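Agap007691-pb (Anopheles gambiae, PDB 5C98) is of unknown function but belongs to the serpin family and may inhibit serine proteases. Local coordinates at residues L26-A31 with T287-T292; F195-I198 with T202-V205; C325-S330 with F354-R359. All blocks are in the same frame, centred on the assembly; numbering follows the deposited sequence.

Contact 1 of 3, residues L26-A31 with T287-T292; sequences LEYFKA and TDPKQT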
# COMPACT_ATOMS: atom_id res chain seq x y z
N LEU A 26 -5.91 7.46 -4.83
CA LEU A 26 -7.32 7.11 -4.97
C LEU A 26 -7.63 6.58 -6.36
O LEU A 26 -8.42 5.65 -6.49
CB LEU A 26 -8.19 8.31 -4.60
CG LEU A 26 -8.06 8.76 -3.14
CD1 LEU A 26 -8.94 10.01 -2.96
CD2 LEU A 26 -8.38 7.66 -2.12
N GLU A 27 -7.00 7.13 -7.41
CA GLU A 27 -7.19 6.59 -8.75
C GLU A 27 -6.67 5.16 -8.84
O GLU A 27 -7.31 4.29 -9.42
CB GLU A 27 -6.45 7.46 -9.76
CG GLU A 27 -7.14 8.80 -10.03
CD GLU A 27 -6.28 9.76 -10.82
OE1 GLU A 27 -5.03 9.61 -10.81
OE2 GLU A 27 -6.86 10.68 -11.43
N TYR A 28 -5.49 4.92 -8.28
CA TYR A 28 -4.92 3.58 -8.30
C TYR A 28 -5.82 2.60 -7.55
O TYR A 28 -6.06 1.48 -8.02
CB TYR A 28 -3.55 3.66 -7.63
CG TYR A 28 -2.71 2.40 -7.67
CD1 TYR A 28 -2.94 1.34 -6.81
CD2 TYR A 28 -1.61 2.32 -8.51
CE1 TYR A 28 -2.12 0.23 -6.81
CE2 TYR A 28 -0.80 1.21 -8.52
CZ TYR A 28 -1.06 0.18 -7.69
OH TYR A 28 -0.23 -0.94 -7.66
N PHE A 29 -6.29 2.99 -6.38
CA PHE A 29 -7.15 2.08 -5.62
C PHE A 29 -8.43 1.76 -6.38
O PHE A 29 -8.87 0.61 -6.39
CB PHE A 29 -7.46 2.64 -4.23
CG PHE A 29 -8.23 1.69 -3.37
CD1 PHE A 29 -7.74 0.42 -3.11
CD2 PHE A 29 -9.47 2.01 -2.87
CE1 PHE A 29 -8.45 -0.48 -2.35
CE2 PHE A 29 -10.15 1.09 -2.09
CZ PHE A 29 -9.62 -0.13 -1.86
N LYS A 30 -9.04 2.75 -7.04
CA LYS A 30 -10.23 2.47 -7.84
C LYS A 30 -9.93 1.47 -8.94
O LYS A 30 -10.80 0.69 -9.32
CB LYS A 30 -10.75 3.76 -8.49
CG LYS A 30 -11.38 4.68 -7.50
CD LYS A 30 -11.70 6.04 -8.08
CE LYS A 30 -11.76 7.02 -6.92
NZ LYS A 30 -12.46 8.24 -7.32
N ALA A 31 -8.72 1.51 -9.49
CA ALA A 31 -8.35 0.59 -10.56
C ALA A 31 -8.09 -0.82 -10.06
O ALA A 31 -8.19 -1.76 -10.85
CB ALA A 31 -7.09 1.10 -11.27
N THR A 287 -0.45 -7.81 -4.50
CA THR A 287 -1.05 -7.17 -5.66
C THR A 287 0.01 -6.99 -6.73
O THR A 287 1.21 -7.21 -6.50
CB THR A 287 -1.66 -5.82 -5.29
OG1 THR A 287 -0.65 -4.96 -4.74
CG2 THR A 287 -2.78 -6.01 -4.27
N ASP A 288 -0.41 -6.50 -7.89
CA ASP A 288 0.42 -6.45 -9.09
C ASP A 288 0.39 -5.04 -9.64
O ASP A 288 -0.42 -4.73 -10.52
CB ASP A 288 -0.10 -7.46 -10.12
CG ASP A 288 0.85 -7.66 -11.29
OD1 ASP A 288 1.80 -6.87 -11.42
OD2 ASP A 288 0.64 -8.60 -12.09
N PRO A 289 1.26 -4.16 -9.16
CA PRO A 289 1.37 -2.82 -9.76
C PRO A 289 1.55 -2.82 -11.26
O PRO A 289 1.14 -1.85 -11.92
CB PRO A 289 2.60 -2.23 -9.04
CG PRO A 289 2.63 -2.92 -7.74
CD PRO A 289 2.01 -4.27 -7.90
N LYS A 290 2.21 -3.81 -11.83
CA LYS A 290 2.35 -3.82 -13.29
C LYS A 290 0.98 -3.83 -13.96
O LYS A 290 0.72 -3.06 -14.90
CB LYS A 290 3.18 -5.02 -13.73
CG LYS A 290 3.06 -5.31 -15.20
CD LYS A 290 4.06 -6.34 -15.66
CE LYS A 290 3.74 -6.78 -17.05
NZ LYS A 290 4.65 -7.88 -17.49
N GLN A 291 0.06 -4.65 -13.45
CA GLN A 291 -1.30 -4.70 -13.99
C GLN A 291 -2.06 -3.40 -13.73
O GLN A 291 -2.70 -2.85 -14.64
CB GLN A 291 -2.05 -5.89 -13.40
CG GLN A 291 -3.52 -5.94 -13.73
CD GLN A 291 -4.20 -7.12 -13.07
OE1 GLN A 291 -4.74 -7.00 -11.97
NE2 GLN A 291 -4.16 -8.26 -13.73
N THR A 292 -2.00 -2.89 -12.51
CA THR A 292 -2.76 -1.69 -12.16
C THR A 292 -2.24 -0.46 -12.89
O THR A 292 -3.03 0.34 -13.40
CB THR A 292 -2.75 -1.49 -10.65
OG1 THR A 292 -3.24 -2.69 -10.02
CG2 THR A 292 -3.65 -0.30 -10.24
O HOH W 1 -0.16 -2.36 -5.48
O HOH W 2 -5.58 -3.82 -11.08
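The methyl CG2 of Thr292 sits squarely over one face of the Tyr28 ring, a CH-pi contact with CG2 3.5 Å from the ring centroid and only 5° off its normal. All six ring carbons are therefore at much the same distance from it. Tyr28 gets there by turning CG away from its backbone N (chi1 -174°), which sends the ring out of helix 15-32 with Thr292 reaching in across it at about a right angle. Thr292 in turn keeps CG2 anti to its own N, and the same methyl touches Ala31 CB at 3.9 Å. At the far end of the ring, close to its plane, Tyr28 OH lies against Pro289, 3.2 Å from CA. A water takes up this hydroxyl, 2.6 Å from Tyr28 OH and 2.7 Å from Thr287 OG1, and so ties the phenol to the residues leading into the second helix. A second water joins Thr292 OG1 firmly, and Ala31 O weakly. Asp288, at the N-cap of helix 289-295, takes weak bonds from Lys290 N and Gln291 N. Helix 43-51 packs on both Tyr28 and Pro289 through Val46, while strand 320-328 runs beside Thr287 and Pro289.

Contact 2 of 3, residues F195-I198 with T202-V205; sequences FQFI and TQRV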
# COMPACT_ATOMS: atom_id res chain seq x y z
N PHE A 195 -20.75 -9.99 10.97
CA PHE A 195 -20.22 -8.99 10.05
C PHE A 195 -20.77 -9.34 8.68
O PHE A 195 -20.75 -10.51 8.28
CB PHE A 195 -18.67 -9.01 10.03
CG PHE A 195 -18.06 -7.92 9.19
CD1 PHE A 195 -17.85 -8.11 7.85
CD2 PHE A 195 -17.69 -6.71 9.75
CE1 PHE A 195 -17.30 -7.12 7.07
CE2 PHE A 195 -17.15 -5.71 8.97
CZ PHE A 195 -16.95 -5.92 7.65
N GLN A 196 -21.27 -8.35 7.95
CA GLN A 196 -21.98 -8.60 6.69
C GLN A 196 -20.98 -8.73 5.56
O GLN A 196 -20.89 -7.90 4.66
CB GLN A 196 -23.00 -7.49 6.40
CG GLN A 196 -24.11 -7.32 7.40
CD GLN A 196 -25.29 -6.50 6.88
OE1 GLN A 196 -25.29 -6.00 5.75
NE2 GLN A 196 -26.32 -6.39 7.71
N PHE A 197 -20.23 -9.84 5.58
CA PHE A 197 -19.25 -10.09 4.54
C PHE A 197 -19.96 -10.28 3.20
O PHE A 197 -21.05 -10.86 3.13
CB PHE A 197 -18.46 -11.35 4.84
CG PHE A 197 -17.56 -11.24 6.04
CD1 PHE A 197 -16.34 -10.57 5.97
CD2 PHE A 197 -17.90 -11.85 7.22
CE1 PHE A 197 -15.51 -10.50 7.07
CE2 PHE A 197 -17.05 -11.80 8.31
CZ PHE A 197 -15.86 -11.12 8.24
N ILE A 198 -19.31 -9.82 2.13
CA ILE A 198 -19.92 -9.96 0.80
C ILE A 198 -20.15 -11.42 0.45
O ILE A 198 -21.15 -11.75 -0.20
CB ILE A 198 -19.09 -9.20 -0.26
CG1 ILE A 198 -19.85 -9.11 -1.59
CG2 ILE A 198 -17.73 -9.87 -0.48
CD1 ILE A 198 -19.29 -8.07 -2.53
N THR A 202 -23.86 -13.46 7.08
CA THR A 202 -24.24 -13.70 8.47
C THR A 202 -23.10 -14.32 9.29
O THR A 202 -23.31 -14.69 10.44
CB THR A 202 -25.52 -14.54 8.56
OG1 THR A 202 -25.29 -15.85 8.03
CG2 THR A 202 -26.63 -13.89 7.76
N GLN A 203 -21.90 -14.40 8.73
CA GLN A 203 -20.79 -14.99 9.47
C GLN A 203 -20.44 -14.13 10.68
O GLN A 203 -20.38 -12.90 10.60
CB GLN A 203 -19.57 -15.09 8.56
CG GLN A 203 -18.28 -15.57 9.24
CD GLN A 203 -18.34 -17.01 9.69
OE1 GLN A 203 -18.77 -17.88 8.94
NE2 GLN A 203 -17.95 -17.27 10.93
N ARG A 204 -20.16 -14.80 11.80
CA ARG A 204 -19.76 -14.13 13.03
C ARG A 204 -18.25 -14.21 13.22
O ARG A 204 -17.65 -15.27 13.03
CB ARG A 204 -20.49 -14.74 14.23
CG ARG A 204 -21.98 -14.67 14.04
CD ARG A 204 -22.78 -15.25 15.22
NE ARG A 204 -22.82 -14.32 16.34
CZ ARG A 204 -23.69 -13.31 16.45
NH1 ARG A 204 -24.58 -13.07 15.49
NH2 ARG A 204 -23.64 -12.51 17.50
N VAL A 205 -17.66 -13.09 13.61
CA VAL A 205 -16.22 -12.99 13.84
C VAL A 205 -15.94 -12.15 15.08
O VAL A 205 -16.77 -11.36 15.53
CB VAL A 205 -15.47 -12.40 12.64
CG1 VAL A 205 -15.57 -13.32 11.43
CG2 VAL A 205 -16.01 -11.01 12.32
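The one hydrogen bond between the two segments runs from Phe195 N to Gln203 O, 3.0 Å long and close to straight at 171° about the hydrogen, with the donor meeting the carbonyl almost end-on. It is not returned: Gln203 N stays 4.1 Å from Phe195 O, which instead accepts the weak bond from Phe197 N in the inverse gamma turn centred on Gln196. This tight turn brings two aromatic rings together on one side. Phe195 CD1 rides 3.3 Å above the plane of the Phe197 ring, over its centre; the two rings are inclined by about 49°, and CD1 is the atom that makes the approach.

Phe197 then meets the other segment with its far rim. Val205 CG1 lies at the ring edge, near the plane, 3.8 Å from CE2, and the two side chains approach from opposite directions. The second branch, Val205 CG2, fills in against Phe195 CB at 4.0 Å, so the valine touches both phenylalanines. Gln203 lays its CB obliquely beside Phe197 CD2. Its chain then bends at CG (chi2 68°) and turns the amide onto the backbone of the next residue, where NE2 donates to Arg204 O at 2.9 Å; the acceptor lies near the amide plane, while the donor is tilted out of the plane of the Arg204 carbonyl.

Together these residues close the turn between strands 191-194 and 204-219, probably the s4C-s3C hairpin of the serpin fold. Backbone pairing continues from here between Val205 and Glu193. Across the turn, the Phe195 ring meets Phe372 edge-to-face at the end of strand 366-372, and Tyr375, in the loop beyond, packs on Phe197, Gln203 and Val205.

Contact 3 of 3, residues C325-S330 with F354-R359; sequences CYLAVS and FMFLIR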
# COMPACT_ATOMS: atom_id res chain seq x y z
N CYS A 325 1.27 -5.93 1.05
CA CYS A 325 0.99 -5.00 2.13
C CYS A 325 0.37 -5.73 3.30
O CYS A 325 -0.32 -6.74 3.13
CB CYS A 325 0.04 -3.92 1.68
SG CYS A 325 0.80 -2.72 0.52
N TYR A 326 0.58 -5.18 4.48
CA TYR A 326 0.07 -5.73 5.72
C TYR A 326 -0.45 -4.62 6.63
O TYR A 326 0.17 -3.56 6.73
CB TYR A 326 1.19 -6.46 6.46
CG TYR A 326 0.83 -6.96 7.86
CD1 TYR A 326 0.12 -8.13 8.04
CD2 TYR A 326 1.19 -6.23 8.98
CE1 TYR A 326 -0.23 -8.59 9.34
CE2 TYR A 326 0.85 -6.66 10.28
CZ TYR A 326 0.17 -7.85 10.44
OH TYR A 326 -0.16 -8.31 11.73
N LEU A 327 -1.56 -4.90 7.29
CA LEU A 327 -2.15 -4.07 8.33
C LEU A 327 -2.93 -4.99 9.27
O LEU A 327 -3.61 -5.90 8.80
CB LEU A 327 -3.14 -3.07 7.73
CG LEU A 327 -4.00 -2.29 8.72
CD1 LEU A 327 -3.16 -1.31 9.57
CD2 LEU A 327 -5.07 -1.53 7.99
N ALA A 328 -2.85 -4.74 10.58
CA ALA A 328 -3.70 -5.45 11.53
C ALA A 328 -4.15 -4.47 12.62
O ALA A 328 -3.52 -3.43 12.84
CB ALA A 328 -2.97 -6.64 12.12
N VAL A 329 -5.30 -4.75 13.25
CA VAL A 329 -5.73 -3.99 14.41
C VAL A 329 -5.97 -4.94 15.58
O VAL A 329 -6.21 -6.13 15.39
CB VAL A 329 -6.96 -3.09 14.16
CG1 VAL A 329 -6.62 -1.97 13.18
CG2 VAL A 329 -8.14 -3.91 13.67
N SER A 330 -5.84 -4.42 16.80
CA SER A 330 -5.96 -5.24 18.00
C SER A 330 -6.28 -4.33 19.19
O SER A 330 -6.40 -3.12 19.05
CB SER A 330 -4.66 -6.03 18.22
OG SER A 330 -4.81 -6.99 19.26
N PHE A 354 -16.05 -1.98 4.69
CA PHE A 354 -15.59 -0.62 4.86
C PHE A 354 -14.26 -0.43 4.14
O PHE A 354 -13.56 -1.40 3.82
CB PHE A 354 -15.46 -0.25 6.35
CG PHE A 354 -14.53 -1.13 7.15
CD1 PHE A 354 -13.18 -0.90 7.21
CD2 PHE A 354 -15.05 -2.19 7.88
CE1 PHE A 354 -12.36 -1.75 7.99
CE2 PHE A 354 -14.25 -3.03 8.65
CZ PHE A 354 -12.90 -2.80 8.71
N MET A 355 -13.94 0.82 3.87
CA MET A 355 -12.67 1.24 3.30
C MET A 355 -11.83 1.88 4.41
O MET A 355 -12.37 2.50 5.34
CB MET A 355 -12.91 2.26 2.17
CG MET A 355 -11.67 2.90 1.57
SD MET A 355 -12.23 3.99 0.22
CE MET A 355 -10.64 4.61 -0.33
N PHE A 356 -10.51 1.73 4.31
CA PHE A 356 -9.61 2.37 5.25
C PHE A 356 -8.49 3.08 4.51
O PHE A 356 -8.09 2.68 3.41
CB PHE A 356 -9.05 1.36 6.27
CG PHE A 356 -8.27 0.24 5.68
CD1 PHE A 356 -6.94 0.39 5.36
CD2 PHE A 356 -8.87 -0.99 5.46
CE1 PHE A 356 -6.22 -0.68 4.79
CE2 PHE A 356 -8.16 -2.05 4.91
CZ PHE A 356 -6.85 -1.89 4.57
N LEU A 357 -7.98 4.14 5.11
CA LEU A 357 -6.85 4.91 4.59
C LEU A 357 -5.89 5.16 5.73
O LEU A 357 -6.28 5.72 6.76
CB LEU A 357 -7.29 6.26 4.01
CG LEU A 357 -8.32 6.15 2.89
CD1 LEU A 357 -9.74 6.21 3.47
CD2 LEU A 357 -8.12 7.25 1.92
N ILE A 358 -4.64 4.72 5.57
CA ILE A 358 -3.61 4.98 6.56
C ILE A 358 -2.90 6.25 6.15
O ILE A 358 -2.34 6.33 5.05
CB ILE A 358 -2.60 3.82 6.64
CG1 ILE A 358 -3.32 2.49 6.80
CG2 ILE A 358 -1.54 4.08 7.72
CD1 ILE A 358 -4.14 2.39 8.11
N ARG A 359 -2.93 7.26 7.03
CA ARG A 359 -2.43 8.58 6.71
C ARG A 359 -1.40 9.04 7.72
O ARG A 359 -1.42 8.65 8.89
CB ARG A 359 -3.55 9.62 6.62
CG ARG A 359 -4.67 9.26 5.69
CD ARG A 359 -5.67 10.40 5.47
NE ARG A 359 -6.31 10.82 6.71
CZ ARG A 359 -6.97 11.98 6.85
NH1 ARG A 359 -7.03 12.84 5.84
NH2 ARG A 359 -7.54 12.28 8.01
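Leu327 and Phe356 point at each other from facing strands, and the leucine tip lands on the ring. Methyl CD2 of Leu327 stands 3.5 Å above the Phe356 plane but off centre, toward the rim, so that its nearest atom is CE1, also at 3.5 Å. Measured to the ring centroid, the CD2 distance is 3.9 Å and the line is tilted 25° from the normal, which still makes this a CH-pi contact over the face. The torsions explain the fit: in Phe356, chi1 61° puts the ring between the backbone N and the carbonyl carbon, and chi2 83° turns a face to Leu327, whereas Leu327 turns CG away from its N and extends both methyls forward.

Ile358, two residues on and on the same side of its strand, meets the leucine differently. Here the side chains come tip to tip, with Ile358 CD1 4.0 Å from Leu327 CD2 and 4.1 Å from Leu327 CD1. One leucine thus bears on an aromatic face and an aliphatic end at once.

The strands are not paired; CA of Leu327 and CA of Ile358 are 9.3 Å apart, a spacing at which the side chains fill the gap. Met239, Val177 and Gln368 pack round the same cluster. Such layering of strand 320-328 (s5A), bonded to its neighbours 169-177 and 270-287, upon strand 354-360 (s4B) is the central A-sheet on B-sheet packing of the serpin fold.

Overall arrangement
Contacts 1 and 3 lie near the middle of the molecule, their centres about 17 Å apart, and they touch: Phe29 CD2 is 3.8 Å from Met355 CE, so helix 15-32 covers the face of strand 354-360 that is turned from Leu327. Contact 2 is peripheral, about 25 Å from the centre of the chain, yet it reaches contact 3 where Phe195 CE2 meets Phe354 CE2 at 4.0 Å. Contacts 1 and 2 do not touch; their nearest atoms are about 13 Å apart. No ligand is involved. Residues 335-343, missing from the model soon after segment 325-330, fall where serpins carry their reactive-centre loop, consistent with that loop being mobile.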